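Local coordinates for restriction endonuclease EcoP15I, restriction subunit (Escherichia coli, PDB 4ZCF), which uses ATP and, together with its Mod partner, cleaves DNA 25-27 base pairs downstream of one of two inversely oriented CAGCAG sites, at residues Asn479-Asp484 with Trp502-Gly507. Sequence-based numbering, arbitrary orientation.
Sequences NEILHD and WTLREG. With nucleotides of chain E.
Ile481 and Gly507 meet where helix 475-483 faces a short 3-10 turn that follows strand 497-501, in the second of two RecA-like folds of the helicase-like region. The sequence and position of this turn fit motif V of superfamily 2 helicases, and it serves as a worked example of a DNA-binding loop backed by the helix of the connection leading into strand 497-501. No hydrogen bond joins the two segments, which meet by van der Waals contact. The CG2 methyl of Ile481, set anti to its own backbone nitrogen while CG1 sits beside that nitrogen (chi1 -69°), rests on the carbonyl O of Gly507 at 3.3 Å. The other branch points at the turn, its CD1 coming within 4.3 Å of Leu504 CB. From the next position on the helix, Leu482 brings CD1 to 3.8 Å from Gly507 O, so two aliphatic side chains meet one backbone oxygen. Leu482 also touches Asn125 on helix 117-128 of the first RecA-like fold, and its side chain lies about 7 Å from the bound AMP, which places the contact beside the interdomain nucleotide cleft. Leu504 also touches Glu477 and Ile478 of the same helix.

At the start of the turn, Arg505 folds back on Trp502: CD lies over the centre of the ring, 3.4 Å above its plane, and NH1 donates a hydrogen bond to Trp502 O at 2.7 Å (N-H...O 156°), from well above the carbonyl plane, off its lone pairs. The backbone N of Arg505 reaches the same oxygen from the opposite face. Toward the DNA, OG1 of Thr503, turned to lie beside the carbonyl carbon (chi1 -163°), donates a hydrogen bond to OP1 of DC4 of chain E at 3.1 Å.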
# COMPACT_ATOMS: atom_id res chain seq x y z
N ASN C 479 0.43 21.48 -5.64
CA ASN C 479 -0.73 20.72 -5.15
C ASN C 479 -1.53 21.53 -4.11
O ASN C 479 -2.76 21.56 -4.18
CB ASN C 479 -0.28 19.39 -4.56
N GLU C 480 -0.82 22.25 -3.21
CA GLU C 480 -1.40 23.11 -2.18
C GLU C 480 -2.18 24.29 -2.78
O GLU C 480 -3.20 24.68 -2.22
CB GLU C 480 -0.32 23.60 -1.21
CG GLU C 480 -0.86 23.95 0.17
CD GLU C 480 0.14 24.00 1.31
OE1 GLU C 480 1.37 23.97 1.05
OE2 GLU C 480 -0.30 24.08 2.48
N ILE C 481 -1.70 24.84 -3.93
CA ILE C 481 -2.35 25.93 -4.68
C ILE C 481 -3.69 25.42 -5.23
O ILE C 481 -4.74 26.03 -5.01
CB ILE C 481 -1.42 26.46 -5.83
CG1 ILE C 481 -0.18 27.21 -5.27
CG2 ILE C 481 -2.20 27.34 -6.83
CD1 ILE C 481 1.04 27.21 -6.20
N LEU C 482 -3.65 24.26 -5.90
CA LEU C 482 -4.79 23.56 -6.50
C LEU C 482 -5.81 23.13 -5.47
O LEU C 482 -7.01 23.11 -5.76
CB LEU C 482 -4.27 22.34 -7.29
CG LEU C 482 -3.95 22.51 -8.79
CD1 LEU C 482 -3.02 23.69 -9.08
CD2 LEU C 482 -3.31 21.28 -9.31
N HIS C 483 -5.34 22.82 -4.25
CA HIS C 483 -6.18 22.44 -3.11
C HIS C 483 -6.97 23.64 -2.60
O HIS C 483 -8.19 23.54 -2.45
CB HIS C 483 -5.31 21.86 -2.00
N ASP C 484 -6.28 24.78 -2.37
CA ASP C 484 -6.85 26.04 -1.86
C ASP C 484 -7.68 26.84 -2.88
O ASP C 484 -8.17 27.92 -2.54
CB ASP C 484 -5.74 26.91 -1.28
N TRP C 502 8.28 32.97 -8.28
CA TRP C 502 8.28 32.89 -9.75
C TRP C 502 8.33 31.44 -10.26
O TRP C 502 7.64 31.12 -11.22
CB TRP C 502 9.41 33.74 -10.35
CG TRP C 502 9.43 33.81 -11.85
CD1 TRP C 502 10.44 33.39 -12.68
CD2 TRP C 502 8.40 34.34 -12.70
NE1 TRP C 502 10.10 33.63 -13.99
CE2 TRP C 502 8.86 34.22 -14.04
CE3 TRP C 502 7.14 34.91 -12.47
CZ2 TRP C 502 8.09 34.63 -15.13
CZ3 TRP C 502 6.38 35.31 -13.56
CH2 TRP C 502 6.84 35.16 -14.87
N THR C 503 9.07 30.58 -9.56
CA THR C 503 9.22 29.15 -9.86
C THR C 503 7.88 28.33 -9.86
O THR C 503 7.79 27.31 -10.56
CB THR C 503 10.36 28.57 -9.00
OG1 THR C 503 10.77 27.31 -9.54
CG2 THR C 503 10.00 28.47 -7.51
N LEU C 504 6.85 28.81 -9.13
CA LEU C 504 5.52 28.20 -8.99
C LEU C 504 4.47 28.71 -10.00
O LEU C 504 3.33 28.24 -9.97
CB LEU C 504 4.97 28.39 -7.55
CG LEU C 504 5.83 27.90 -6.38
CD1 LEU C 504 5.15 28.22 -5.06
CD2 LEU C 504 6.13 26.40 -6.49
N ARG C 505 4.87 29.66 -10.88
CA ARG C 505 4.00 30.28 -11.90
C ARG C 505 3.14 29.32 -12.71
O ARG C 505 2.00 29.65 -13.04
CB ARG C 505 4.81 31.21 -12.81
CG ARG C 505 5.74 30.48 -13.78
CD ARG C 505 6.78 31.42 -14.35
NE ARG C 505 7.80 30.72 -15.13
CZ ARG C 505 8.93 30.24 -14.62
NH1 ARG C 505 9.20 30.38 -13.33
NH2 ARG C 505 9.80 29.63 -15.41
N GLU C 506 3.69 28.12 -13.01
CA GLU C 506 3.05 27.07 -13.81
C GLU C 506 1.80 26.49 -13.17
O GLU C 506 0.99 25.87 -13.86
CB GLU C 506 4.06 25.97 -14.09
N GLY C 507 1.65 26.71 -11.87
CA GLY C 507 0.52 26.23 -11.08
C GLY C 507 -0.58 27.26 -10.89
O GLY C 507 -1.48 27.05 -10.07
P DC E 4 12.78 25.68 -12.36
OP1 DC E 4 11.53 26.48 -12.43
OP2 DC E 4 13.47 25.53 -11.05
O5' DC E 4 12.55 24.21 -12.95
C5' DC E 4 11.98 23.92 -14.24
C4' DC E 4 11.94 22.42 -14.51
O4' DC E 4 13.22 21.88 -14.94
C3' DC E 4 11.42 21.51 -13.41
O3' DC E 4 10.53 20.58 -14.06
C2' DC E 4 12.71 20.84 -12.88
C1' DC E 4 13.55 20.74 -14.16
N1 DC E 4 15.06 20.61 -14.05
C2 DC E 4 15.77 19.65 -14.82
O2 DC E 4 15.19 18.86 -15.58
N3 DC E 4 17.12 19.58 -14.70
C4 DC E 4 17.79 20.42 -13.91
N4 DC E 4 19.12 20.29 -13.87
C5 DC E 4 17.11 21.42 -13.13
C6 DC E 4 15.77 21.48 -13.24